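Local coordinates for protein acetate kinase (Entamoeba histolytica, PDB 4H0O) that probably interconverts acetate and acetyl phosphate as a pyrophosphate-dependent, magnesium-using acetate kinase of the ASKHA superfamily, at residues Glu339-Arg344 and Ser361-Ser366; Val331-Met336 and Ala386-Glu391; Phe98-Ser103 and Leu179-His184; Ser14-Phe19 and Val393-Gly398; Ser23-Tyr28 and Ser42-Val47. All blocks are in the same frame, centred on the assembly; numbering follows the deposited sequence.

Contact 1: residues Glu339-Arg344 and Ser361-Ser366; sequences EVWQVR and SLNEKS
At the junction of helices 341-350 and 360-365, R344 and the backbone of W341 both bond to N363. R344 takes hold of it side-on with two nitrogens: NE donates to N363 OD1 over 2.7 Å, and NH2 reaches N363 O over 2.9 Å, within the plane of that carbonyl. The same NH2 also donates to S366 O at 3.2 Å. A bend in the arginine chain at chi3 (-62°) turns the guanidinium edge-on to these oxygens, with the amide of N363 standing almost upright against it. NH1 meanwhile binds the carbonyls of G337 and L338, so a single buried guanidinium ties the last turn of helix 334-339 to N363 and S366. Both R344 and S366 pack on V385, which places the helix pair against strand 382-385. The other half of the amide looks back at the first helix: N363 ND2 gives a nearly straight bond (165°) to W341 O at 3.2 Å, coming in from above the carbonyl plane. Nearer the surface the indole lies between two side chains, Q342 CD over one face and E364 CG over the other, where CG sits 3.5 Å from the centroid of the W341 six-membered ring in a CH-pi contact.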
# COMPACT_ATOMS: atom_id res chain seq x y z
N GLU B 339 7.87 6.31 23.04
CA GLU B 339 9.17 6.77 23.54
C GLU B 339 10.07 7.42 22.48
O GLU B 339 11.26 7.61 22.73
CB GLU B 339 9.96 5.58 24.09
CG GLU B 339 9.19 4.74 25.11
CD GLU B 339 10.00 3.59 25.67
OE1 GLU B 339 11.17 3.42 25.26
OE2 GLU B 339 9.47 2.84 26.52
N VAL B 340 9.51 7.76 21.32
CA VAL B 340 10.29 8.38 20.24
C VAL B 340 9.51 9.58 19.71
O VAL B 340 8.70 9.44 18.78
CB VAL B 340 10.64 7.44 19.08
CG1 VAL B 340 11.52 8.15 18.06
CG2 VAL B 340 11.33 6.19 19.59
N TRP B 341 9.76 10.76 20.27
CA TRP B 341 8.99 11.95 19.93
C TRP B 341 9.22 12.47 18.51
O TRP B 341 8.36 13.13 17.93
CB TRP B 341 9.23 13.08 20.94
CG TRP B 341 10.62 13.63 20.92
CD1 TRP B 341 11.67 13.23 21.69
CD2 TRP B 341 11.11 14.69 20.09
NE1 TRP B 341 12.79 13.97 21.39
CE2 TRP B 341 12.47 14.88 20.41
CE3 TRP B 341 10.53 15.50 19.10
CZ2 TRP B 341 13.26 15.84 19.78
CZ3 TRP B 341 11.31 16.46 18.48
CH2 TRP B 341 12.66 16.62 18.82
N GLN B 342 10.39 12.17 17.94
CA GLN B 342 10.72 12.62 16.59
C GLN B 342 9.78 12.02 15.54
O GLN B 342 9.44 12.67 14.56
CB GLN B 342 12.18 12.30 16.24
CG GLN B 342 13.22 13.10 17.02
CD GLN B 342 13.66 12.42 18.29
OE1 GLN B 342 12.96 11.54 18.81
NE2 GLN B 342 14.82 12.81 18.81
N VAL B 343 9.38 10.76 15.76
CA VAL B 343 8.45 10.10 14.85
C VAL B 343 7.08 10.76 14.89
O VAL B 343 6.48 11.04 13.85
CB VAL B 343 8.33 8.59 15.17
CG1 VAL B 343 7.07 7.99 14.54
CG2 VAL B 343 9.56 7.84 14.69
N ARG B 344 6.59 11.03 16.10
CA ARG B 344 5.29 11.68 16.28
C ARG B 344 5.29 13.07 15.67
O ARG B 344 4.32 13.48 15.03
CB ARG B 344 4.93 11.75 17.77
CG ARG B 344 4.79 10.40 18.47
CD ARG B 344 4.25 10.56 19.89
NE ARG B 344 5.15 11.33 20.74
CZ ARG B 344 5.83 10.83 21.77
NH1 ARG B 344 5.70 9.55 22.09
NH2 ARG B 344 6.63 11.61 22.49
N SER B 361 6.29 21.11 23.31
CA SER B 361 6.97 20.95 24.59
C SER B 361 6.50 19.68 25.31
O SER B 361 7.30 18.97 25.91
CB SER B 361 6.76 22.18 25.48
OG SER B 361 7.64 22.16 26.59
N LEU B 362 5.20 19.40 25.24
CA LEU B 362 4.65 18.18 25.81
C LEU B 362 5.16 16.95 25.06
O LEU B 362 5.49 15.93 25.67
CB LEU B 362 3.12 18.20 25.79
CG LEU B 362 2.38 19.14 26.75
CD1 LEU B 362 0.88 18.89 26.71
CD2 LEU B 362 2.90 18.98 28.16
N ASN B 363 5.23 17.06 23.74
CA ASN B 363 5.65 15.94 22.91
C ASN B 363 7.10 15.52 23.16
O ASN B 363 7.40 14.33 23.21
CB ASN B 363 5.44 16.26 21.43
CG ASN B 363 5.86 15.11 20.53
OD1 ASN B 363 5.31 14.01 20.61
ND2 ASN B 363 6.84 15.36 19.66
N GLU B 364 7.98 16.50 23.31
CA GLU B 364 9.41 16.22 23.49
C GLU B 364 9.72 15.61 24.86
O GLU B 364 10.81 15.06 25.05
CB GLU B 364 10.24 17.49 23.28
CG GLU B 364 10.44 17.86 21.81
CD GLU B 364 11.04 19.25 21.61
OE1 GLU B 364 11.84 19.68 22.47
OE2 GLU B 364 10.70 19.90 20.60
N LYS B 365 8.78 15.69 25.79
CA LYS B 365 9.01 15.20 27.15
C LYS B 365 8.19 13.95 27.50
O LYS B 365 8.43 13.31 28.52
CB LYS B 365 8.73 16.31 28.16
CG LYS B 365 9.65 17.51 28.01
CD LYS B 365 9.17 18.72 28.80
CE LYS B 365 10.09 19.91 28.57
NZ LYS B 365 10.40 20.08 27.12
N SER B 366 7.24 13.60 26.64
CA SER B 366 6.38 12.45 26.90
C SER B 366 7.06 11.12 26.55
O SER B 366 7.62 10.96 25.46
CB SER B 366 5.06 12.58 26.14
OG SER B 366 4.19 11.51 26.45

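Contact 2: residues Val331-Met336 and Ala386-Glu391; sequences VFTDQM and APNDEE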
# COMPACT_ATOMS: atom_id res chain seq x y z
N VAL B 331 -3.70 8.10 17.68
CA VAL B 331 -3.05 7.59 18.88
C VAL B 331 -1.82 6.75 18.58
O VAL B 331 -1.85 5.86 17.74
CB VAL B 331 -4.03 6.75 19.72
CG1 VAL B 331 -4.48 5.52 18.95
CG2 VAL B 331 -3.39 6.35 21.04
N PHE B 332 -0.73 7.05 19.29
CA PHE B 332 0.50 6.27 19.16
C PHE B 332 0.65 5.27 20.30
O PHE B 332 0.37 5.61 21.46
CB PHE B 332 1.71 7.20 19.12
CG PHE B 332 1.75 8.09 17.91
CD1 PHE B 332 2.20 7.60 16.69
CD2 PHE B 332 1.35 9.41 18.00
CE1 PHE B 332 2.24 8.42 15.58
CE2 PHE B 332 1.39 10.24 16.89
CZ PHE B 332 1.84 9.74 15.68
N THR B 333 1.08 4.06 19.99
CA THR B 333 1.27 3.05 21.03
C THR B 333 2.49 2.17 20.76
O THR B 333 3.15 2.31 19.73
CB THR B 333 0.01 2.19 21.24
OG1 THR B 333 0.15 1.39 22.42
CG2 THR B 333 -0.23 1.28 20.05
N ASP B 334 2.76 1.27 21.70
CA ASP B 334 3.98 0.45 21.71
C ASP B 334 5.27 1.27 21.75
O ASP B 334 5.24 2.50 21.68
CB ASP B 334 4.00 -0.56 20.57
CG ASP B 334 5.21 -1.47 20.64
OD1 ASP B 334 6.01 -1.32 21.58
OD2 ASP B 334 5.38 -2.33 19.74
N GLN B 335 6.40 0.56 21.87
CA GLN B 335 7.70 1.16 22.18
C GLN B 335 8.06 2.44 21.43
O GLN B 335 8.34 3.47 22.05
CB GLN B 335 8.82 0.12 22.02
CG GLN B 335 9.40 -0.39 23.33
CD GLN B 335 10.88 -0.08 23.48
OE1 GLN B 335 11.57 0.18 22.50
NE2 GLN B 335 11.37 -0.09 24.72
N MET B 336 8.05 2.39 20.10
CA MET B 336 8.45 3.55 19.30
C MET B 336 7.42 4.68 19.33
O MET B 336 7.79 5.86 19.27
CB MET B 336 8.76 3.14 17.86
CG MET B 336 9.93 2.16 17.76
SD MET B 336 11.40 2.74 18.63
CE MET B 336 12.46 1.29 18.58
N ALA B 386 -0.90 6.20 24.10
CA ALA B 386 -1.63 5.30 25.00
C ALA B 386 -0.84 4.02 25.25
O ALA B 386 -0.51 3.30 24.32
CB ALA B 386 -3.01 4.99 24.44
N PRO B 387 -0.54 3.75 26.53
CA PRO B 387 0.22 2.57 26.98
C PRO B 387 -0.45 1.25 26.59
O PRO B 387 -1.68 1.16 26.59
CB PRO B 387 0.22 2.71 28.50
CG PRO B 387 0.04 4.17 28.75
CD PRO B 387 -0.84 4.67 27.65
N ASN B 388 0.36 0.24 26.28
CA ASN B 388 -0.15 -1.08 25.91
C ASN B 388 0.74 -2.21 26.42
O ASN B 388 1.09 -3.12 25.67
CB ASN B 388 -0.30 -1.19 24.38
CG ASN B 388 1.03 -1.10 23.66
OD1 ASN B 388 1.93 -0.39 24.09
ND2 ASN B 388 1.15 -1.83 22.55
N ASP B 389 1.10 -2.15 27.70
CA ASP B 389 1.94 -3.18 28.32
C ASP B 389 1.38 -4.58 28.06
O ASP B 389 0.21 -4.85 28.33
CB ASP B 389 2.09 -2.93 29.82
CG ASP B 389 2.71 -4.11 30.55
OD1 ASP B 389 3.95 -4.19 30.62
OD2 ASP B 389 1.95 -4.96 31.06
N GLU B 390 2.24 -5.45 27.53
CA GLU B 390 1.86 -6.80 27.11
C GLU B 390 1.00 -7.58 28.10
O GLU B 390 0.02 -8.21 27.71
CB GLU B 390 3.11 -7.62 26.78
CG GLU B 390 3.89 -7.14 25.57
CD GLU B 390 4.95 -8.14 25.14
OE1 GLU B 390 4.68 -8.94 24.22
OE2 GLU B 390 6.05 -8.13 25.73
N GLU B 391 1.38 -7.56 29.38
CA GLU B 391 0.69 -8.36 30.38
C GLU B 391 -0.70 -7.82 30.70
O GLU B 391 -1.66 -8.59 30.80
CB GLU B 391 1.52 -8.49 31.66
CG GLU B 391 2.66 -9.49 31.54
CD GLU B 391 3.74 -9.02 30.59
OE1 GLU B 391 4.00 -7.80 30.52
OE2 GLU B 391 4.33 -9.88 29.89
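A386 opens the segment pressed against V331, F332 and T333. Its N donates to F332 O at 3.0 Å, extending the parallel pairing of strands 329-333 and 382-385 by one more bond, and its CB rests on V331 CG2 at 3.7 Å. The carbonyl of A386 is claimed by a side chain: T333 OG1, set anti to its own backbone N (chi1 -170°), donates to A386 O over 2.8 Å, head-on to the oxygen. After P387 comes N388, whose amide lies across T333. Its OD1 accepts a weak bond from D334 N, 3.0 Å long, while its ND2 is bonded to S187 OG; the amide is thus held by S187 at one end and only weakly by D334 at the other. D389 then caps the helix that follows, OD2 receiving E391 N in a weak capping bond and L392 N as well. E390, a predicted magnesium ligand, and E391 both reach N20 ND2, the former weakly. The segment 386-391 therefore starts beside strand 329-333, an inner strand with 205-211 on its other side, and crosses to helix 390-402, whose first residues meet the end of strand 16-21; M336, in the helix after strand 329-333, packs on M285 and R286 of helix 285-293.

Contact 3: residues Phe98-Ser103 and Leu179-His184; sequences FVHGGS and LKFGFH
The two loops run at arm's length, V99 and F183 7.9 Å apart at their CA atoms and G102 and F181 7.7 Å, so rings fill the gap between them. H100 is the middle ring of the cluster. With CG anti to the backbone N (chi1 -163°), its imidazole swings out between the two phenylalanines and meets each differently. Toward F181 it presents an edge: CE1 of H100 stands over the centre of the F181 face, 3.7 Å from CG of F181, in a T-shaped pair with planes 74° apart. Toward F183 the roles are exchanged. There the edge of F183 points at a face of H100, CE2 of F183 lying 3.9 Å from H100 CD2, and the planes are nearly perpendicular at 86°. The rim of F181 also reaches the glycine backbone, its CE1 coming within 3.5 Å of G102 C. The aromatic cluster thus joins the loop after strand 93-98, where V99 adjoins the predicted substrate residue R97, to the loop leading into H184, the predicted transition-state stabiliser. N130 of helix 129-143 binds H100 O, F181 packs on R166 of helix 163-166, and D154 OD2 accepts from H184 N at the head of helix 185-195.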
# COMPACT_ATOMS: atom_id res chain seq x y z
N PHE B 98 -2.18 -16.13 21.90
CA PHE B 98 -2.04 -16.86 20.64
C PHE B 98 -2.00 -15.86 19.49
O PHE B 98 -2.92 -15.06 19.33
CB PHE B 98 -3.23 -17.81 20.47
CG PHE B 98 -2.92 -19.05 19.69
CD1 PHE B 98 -2.20 -20.09 20.26
CD2 PHE B 98 -3.41 -19.20 18.40
CE1 PHE B 98 -1.94 -21.25 19.54
CE2 PHE B 98 -3.15 -20.35 17.67
CZ PHE B 98 -2.42 -21.38 18.24
N VAL B 99 -0.93 -15.91 18.70
CA VAL B 99 -0.70 -14.92 17.65
C VAL B 99 -1.73 -14.96 16.52
O VAL B 99 -2.33 -13.94 16.18
CB VAL B 99 0.72 -15.05 17.06
CG1 VAL B 99 0.84 -14.24 15.79
CG2 VAL B 99 1.76 -14.59 18.06
N HIS B 100 -1.95 -16.14 15.95
CA HIS B 100 -2.76 -16.26 14.74
C HIS B 100 -3.84 -17.33 14.89
O HIS B 100 -3.55 -18.53 14.89
CB HIS B 100 -1.86 -16.58 13.55
CG HIS B 100 -2.48 -16.33 12.22
ND1 HIS B 100 -3.85 -16.17 12.04
CD2 HIS B 100 -1.95 -16.22 10.98
CE1 HIS B 100 -4.11 -15.97 10.78
NE2 HIS B 100 -2.97 -15.99 10.10
N GLY B 101 -5.10 -16.89 14.99
CA GLY B 101 -6.21 -17.80 15.21
C GLY B 101 -6.95 -18.22 13.95
O GLY B 101 -7.91 -18.99 14.02
N GLY B 102 -6.51 -17.71 12.80
CA GLY B 102 -7.10 -18.08 11.53
C GLY B 102 -8.56 -17.69 11.37
O GLY B 102 -9.02 -16.70 11.95
N SER B 103 -9.29 -18.48 10.59
CA SER B 103 -10.68 -18.17 10.25
C SER B 103 -11.66 -18.42 11.40
O SER B 103 -12.65 -17.70 11.53
CB SER B 103 -11.11 -18.97 9.01
OG SER B 103 -10.90 -20.36 9.21
N LEU B 179 -7.11 -14.08 2.20
CA LEU B 179 -7.85 -12.97 2.78
C LEU B 179 -6.98 -12.24 3.81
O LEU B 179 -6.07 -12.82 4.40
CB LEU B 179 -9.15 -13.47 3.43
CG LEU B 179 -10.22 -13.98 2.46
CD1 LEU B 179 -11.46 -14.44 3.21
CD2 LEU B 179 -10.58 -12.90 1.45
N LYS B 180 -7.26 -10.96 4.00
CA LYS B 180 -6.56 -10.17 5.00
C LYS B 180 -7.00 -10.60 6.40
O LYS B 180 -8.17 -10.89 6.63
CB LYS B 180 -6.82 -8.68 4.79
CG LYS B 180 -6.26 -7.78 5.88
CD LYS B 180 -6.50 -6.30 5.59
CE LYS B 180 -5.86 -5.89 4.27
NZ LYS B 180 -6.00 -4.42 4.04
N PHE B 181 -6.05 -10.65 7.33
CA PHE B 181 -6.36 -10.94 8.72
C PHE B 181 -6.16 -9.70 9.60
O PHE B 181 -7.11 -9.17 10.17
CB PHE B 181 -5.52 -12.11 9.25
CG PHE B 181 -6.01 -13.46 8.81
CD1 PHE B 181 -7.11 -14.04 9.43
CD2 PHE B 181 -5.37 -14.15 7.79
CE1 PHE B 181 -7.57 -15.29 9.03
CE2 PHE B 181 -5.83 -15.40 7.39
CZ PHE B 181 -6.93 -15.97 8.01
N GLY B 182 -4.92 -9.23 9.69
CA GLY B 182 -4.59 -8.11 10.56
C GLY B 182 -4.10 -8.62 11.90
O GLY B 182 -4.54 -9.67 12.37
N PHE B 183 -3.18 -7.88 12.52
CA PHE B 183 -2.58 -8.35 13.77
C PHE B 183 -2.50 -7.22 14.79
O PHE B 183 -3.09 -6.16 14.56
CB PHE B 183 -1.20 -8.96 13.48
CG PHE B 183 -1.24 -10.11 12.51
CD1 PHE B 183 -1.24 -9.88 11.14
CD2 PHE B 183 -1.27 -11.42 12.96
CE1 PHE B 183 -1.29 -10.93 10.23
CE2 PHE B 183 -1.31 -12.48 12.06
CZ PHE B 183 -1.32 -12.24 10.70
N HIS B 184 -1.80 -7.44 15.90
CA HIS B 184 -1.76 -6.49 17.01
C HIS B 184 -3.17 -6.19 17.53
O HIS B 184 -3.40 -5.14 18.13
CB HIS B 184 -1.07 -5.18 16.60
CG HIS B 184 0.31 -5.37 16.04
ND1 HIS B 184 0.80 -4.61 14.99
CD2 HIS B 184 1.30 -6.23 16.38
CE1 HIS B 184 2.03 -5.00 14.71
NE2 HIS B 184 2.36 -5.98 15.54

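Contact 4: residues Ser14-Phe19 and Val393-Gly398; sequences SNVLIF and VILQKG
The ring of F19 is on the far side of the strand, with L17 CG 4.0 Å above one face of F19, offset toward the rim, and the residue meets the helix through its backbone, F19 O lying 4.2 Å from I394 CD1. The packing against the helix is left to the two residues of opposite orientation, V16 and I18. I18 straddles I394 and L395 with its two branches. Its CG2 touches CD1 of I394 at 4.0 Å, the two isoleucines sliding past each other in opposite directions, while its CD1 meets L395 CD1 at 3.8 Å, those side chains crossing at about a right angle. This is helix-on-sheet packing in the ribonuclease H-like fold: helix 390-402, close to the C-terminus, lies on strand 16-21, inside the eight-stranded sheet between strands 26-31 and 93-98. Over these segments the axes approach to 9.2 Å and run at 134°. L395 comes in from the flank of the helix, but with CG anti to its backbone N (chi1 -177°) its CD1 methyl bends down to the sheet, where it also lies 3.9 Å from V16 CG1. F404 touches both V16 and L395, F31 of the neighbouring strand touches I18 and L395, and I394 packs on R97, a predicted substrate-binding residue.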
# COMPACT_ATOMS: atom_id res chain seq x y z
N SER B 14 -8.59 -12.64 43.96
CA SER B 14 -8.33 -13.67 42.97
C SER B 14 -7.05 -13.39 42.20
O SER B 14 -6.83 -12.27 41.72
CB SER B 14 -9.51 -13.80 42.00
OG SER B 14 -10.64 -14.36 42.64
N ASN B 15 -6.20 -14.41 42.08
CA ASN B 15 -4.94 -14.27 41.37
C ASN B 15 -5.07 -14.75 39.92
O ASN B 15 -5.75 -15.74 39.65
CB ASN B 15 -3.83 -15.04 42.08
CG ASN B 15 -3.53 -14.49 43.47
OD1 ASN B 15 -3.61 -13.29 43.70
ND2 ASN B 15 -3.19 -15.39 44.39
N VAL B 16 -4.42 -14.04 39.00
CA VAL B 16 -4.42 -14.44 37.60
C VAL B 16 -2.99 -14.64 37.11
O VAL B 16 -2.16 -13.74 37.23
CB VAL B 16 -5.12 -13.39 36.70
CG1 VAL B 16 -5.14 -13.86 35.25
CG2 VAL B 16 -6.53 -13.13 37.19
N LEU B 17 -2.72 -15.83 36.59
CA LEU B 17 -1.40 -16.15 36.04
C LEU B 17 -1.37 -15.83 34.55
O LEU B 17 -2.15 -16.38 33.77
CB LEU B 17 -1.08 -17.62 36.28
CG LEU B 17 0.20 -18.18 35.67
CD1 LEU B 17 1.42 -17.46 36.21
CD2 LEU B 17 0.32 -19.68 35.92
N ILE B 18 -0.47 -14.94 34.14
CA ILE B 18 -0.29 -14.65 32.71
C ILE B 18 1.05 -15.19 32.21
O ILE B 18 2.11 -14.87 32.76
CB ILE B 18 -0.38 -13.13 32.41
CG1 ILE B 18 -1.84 -12.67 32.38
CG2 ILE B 18 0.27 -12.80 31.07
CD1 ILE B 18 -2.35 -12.25 33.72
N PHE B 19 1.00 -16.01 31.16
CA PHE B 19 2.22 -16.52 30.55
C PHE B 19 2.61 -15.68 29.33
O PHE B 19 1.79 -15.42 28.45
CB PHE B 19 2.05 -17.98 30.13
CG PHE B 19 2.21 -18.95 31.27
CD1 PHE B 19 3.42 -19.05 31.95
CD2 PHE B 19 1.17 -19.79 31.64
CE1 PHE B 19 3.57 -19.95 32.99
CE2 PHE B 19 1.32 -20.70 32.67
CZ PHE B 19 2.52 -20.78 33.35
N VAL B 393 -2.52 -6.19 28.76
CA VAL B 393 -3.32 -6.46 27.56
C VAL B 393 -4.00 -7.83 27.62
O VAL B 393 -5.18 -7.95 27.32
CB VAL B 393 -2.46 -6.35 26.29
CG1 VAL B 393 -3.20 -6.91 25.09
CG2 VAL B 393 -2.07 -4.90 26.02
N ILE B 394 -3.24 -8.84 28.02
CA ILE B 394 -3.79 -10.19 28.17
C ILE B 394 -4.70 -10.26 29.40
O ILE B 394 -5.73 -10.93 29.38
CB ILE B 394 -2.67 -11.25 28.30
CG1 ILE B 394 -1.75 -11.19 27.08
CG2 ILE B 394 -3.26 -12.65 28.45
CD1 ILE B 394 -0.53 -12.09 27.19
N LEU B 395 -4.31 -9.56 30.46
CA LEU B 395 -5.11 -9.49 31.68
C LEU B 395 -6.46 -8.85 31.41
O LEU B 395 -7.49 -9.30 31.91
CB LEU B 395 -4.36 -8.72 32.77
CG LEU B 395 -5.08 -8.65 34.12
CD1 LEU B 395 -5.25 -10.04 34.71
CD2 LEU B 395 -4.35 -7.74 35.09
N GLN B 396 -6.46 -7.78 30.61
CA GLN B 396 -7.68 -7.06 30.28
C GLN B 396 -8.68 -7.94 29.53
O GLN B 396 -9.89 -7.85 29.75
CB GLN B 396 -7.36 -5.81 29.46
CG GLN B 396 -8.58 -4.99 29.07
CD GLN B 396 -9.29 -4.40 30.28
OE1 GLN B 396 -8.66 -3.84 31.18
NE2 GLN B 396 -10.61 -4.52 30.30
N LYS B 397 -8.16 -8.79 28.66
CA LYS B 397 -8.99 -9.73 27.91
C LYS B 397 -9.67 -10.69 28.89
O LYS B 397 -10.79 -11.15 28.65
CB LYS B 397 -8.14 -10.50 26.89
CG LYS B 397 -8.92 -10.97 25.66
CD LYS B 397 -9.50 -9.77 24.90
CE LYS B 397 -10.74 -10.14 24.10
NZ LYS B 397 -11.59 -11.13 24.81
N GLY B 398 -8.99 -10.98 29.99
CA GLY B 398 -9.53 -11.86 31.01
C GLY B 398 -10.63 -11.22 31.84
O GLY B 398 -11.60 -11.89 32.21

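Contact 5: residues Ser23-Tyr28 and Ser42-Val47; sequences SSSLTY and SNRVNV
S42 holds its OG between its backbone N and carbonyl carbon (chi1 69°), which turns the hydroxyl back onto L26 of the neighbouring strand. There OG of S42 accepts from L26 N at 2.9 Å along a nearly straight line, 174° at the hydrogen. The backbone completes the pair in the other direction, S42 N donating to L26 O at 3.0 Å. In a regular antiparallel hydrogen-bonded pair the carbonyl of S42 would receive L26 N; here the hydroxyl does so, and S42 O instead lies 3.2 Å from S25 CB. The pairing belongs to the beta hairpin of strands 26-31 and 36-44, and it is altered at the point where the second strand turns a corner. N43 has a positive phi (53°), and it and R44 both face F54 of strand 54-59, which makes a G1 beta bulge. The turn carries the N43 side chain to the start of the first strand: ND2 donates to S24 O at 3.2 Å, within the carbonyl plane and with the acceptor close to the plane of the amide. That same ND2 also binds L71 O, so the asparagine links the hairpin to the chain ahead of helix 73-86. R44 points its CB the other way, yet its chain, bent at chi2 and chi3, folds back until NH1 stands 3.7 Å from S25 OG. Helix 73-86 covers the hairpin on its buried side: H73 and A77 pack on L26, and A76 on S42. T27 OG1 reaches N20 O, of a predicted magnesium ligand, in a weak bond.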
# COMPACT_ATOMS: atom_id res chain seq x y z
N SER B 23 11.42 -15.74 23.18
CA SER B 23 12.26 -16.49 22.25
C SER B 23 13.23 -17.44 22.95
O SER B 23 13.30 -18.63 22.61
CB SER B 23 13.02 -15.53 21.32
OG SER B 23 13.74 -14.56 22.07
N SER B 24 13.98 -16.93 23.92
CA SER B 24 14.96 -17.75 24.63
C SER B 24 14.45 -18.20 26.00
O SER B 24 15.07 -19.04 26.66
CB SER B 24 16.28 -16.98 24.80
OG SER B 24 16.32 -16.30 26.04
N SER B 25 13.33 -17.63 26.43
CA SER B 25 12.80 -17.94 27.76
C SER B 25 11.30 -17.73 27.86
O SER B 25 10.67 -17.15 26.97
CB SER B 25 13.50 -17.09 28.81
OG SER B 25 13.05 -15.74 28.75
N LEU B 26 10.72 -18.21 28.96
CA LEU B 26 9.33 -17.96 29.29
C LEU B 26 9.27 -17.04 30.49
O LEU B 26 9.98 -17.25 31.48
CB LEU B 26 8.61 -19.28 29.61
CG LEU B 26 7.18 -19.17 30.14
CD1 LEU B 26 6.28 -18.56 29.09
CD2 LEU B 26 6.65 -20.52 30.60
N THR B 27 8.44 -16.00 30.41
CA THR B 27 8.21 -15.12 31.55
C THR B 27 6.76 -15.22 32.01
O THR B 27 5.90 -15.68 31.25
CB THR B 27 8.54 -13.65 31.22
OG1 THR B 27 7.58 -13.15 30.28
CG2 THR B 27 9.93 -13.53 30.64
N TYR B 28 6.49 -14.80 33.24
CA TYR B 28 5.13 -14.84 33.78
C TYR B 28 4.90 -13.73 34.78
O TYR B 28 5.85 -13.20 35.37
CB TYR B 28 4.84 -16.19 34.44
CG TYR B 28 5.38 -16.32 35.86
CD1 TYR B 28 6.67 -16.78 36.09
CD2 TYR B 28 4.60 -16.00 36.96
CE1 TYR B 28 7.17 -16.90 37.37
CE2 TYR B 28 5.08 -16.11 38.25
CZ TYR B 28 6.37 -16.57 38.45
OH TYR B 28 6.85 -16.69 39.73
N SER B 42 12.47 -17.66 33.07
CA SER B 42 13.21 -18.92 33.03
C SER B 42 14.54 -18.73 32.31
O SER B 42 14.75 -17.70 31.66
CB SER B 42 12.40 -19.99 32.31
OG SER B 42 12.30 -19.71 30.93
N ASN B 43 15.43 -19.71 32.44
CA ASN B 43 16.71 -19.71 31.72
C ASN B 43 17.54 -18.43 31.91
O ASN B 43 18.04 -17.87 30.93
CB ASN B 43 16.48 -19.96 30.22
CG ASN B 43 15.86 -21.32 29.94
OD1 ASN B 43 16.01 -22.26 30.72
ND2 ASN B 43 15.15 -21.42 28.82
N ARG B 44 17.71 -17.99 33.15
CA ARG B 44 18.50 -16.80 33.43
C ARG B 44 19.98 -17.14 33.61
O ARG B 44 20.31 -18.21 34.13
CB ARG B 44 17.97 -16.08 34.67
CG ARG B 44 16.47 -15.84 34.66
CD ARG B 44 15.98 -15.47 33.27
NE ARG B 44 16.31 -14.09 32.93
CZ ARG B 44 16.28 -13.59 31.70
NH1 ARG B 44 15.92 -14.37 30.68
NH2 ARG B 44 16.59 -12.32 31.48
N VAL B 45 20.86 -16.23 33.19
CA VAL B 45 22.30 -16.47 33.32
C VAL B 45 23.00 -15.25 33.92
O VAL B 45 22.75 -14.11 33.52
CB VAL B 45 22.95 -16.90 31.98
CG1 VAL B 45 22.81 -15.81 30.94
CG2 VAL B 45 24.41 -17.25 32.18
N ASN B 46 23.85 -15.50 34.91
CA ASN B 46 24.75 -14.47 35.43
C ASN B 46 26.14 -14.66 34.83
O ASN B 46 26.71 -15.75 34.89
CB ASN B 46 24.81 -14.51 36.96
CG ASN B 46 23.50 -14.10 37.61
OD1 ASN B 46 22.69 -13.37 37.03
ND2 ASN B 46 23.28 -14.57 38.84
N VAL B 47 26.66 -13.60 34.22
CA VAL B 47 27.98 -13.64 33.59
C VAL B 47 29.09 -13.71 34.65
O VAL B 47 30.20 -14.15 34.36
CB VAL B 47 28.16 -12.44 32.61
CG1 VAL B 47 27.97 -11.12 33.33
CG2 VAL B 47 29.50 -12.49 31.90

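Contact 4 is wholly buried and apolar, methyl against methyl; contact 1 is also largely buried but is held by a guanidinium and an amide, with an indole nearer the surface. Contacts 2, 3 and 5 are only partly buried: a strand bond and side-chain bonds to backbone in the first, T-shaped rings in the second, hairpin bonds in the third. Contacts 4 and 5 share the eight-stranded sheet and touch through L17, F19, L26 and Y28. Contacts 2 and 4 share helix 390-402, with V393 against N388, and contact 2 meets contact 1 where R344 packs on F332. Contact 3 touches none, its nearest atoms about 6 Å from contact 2.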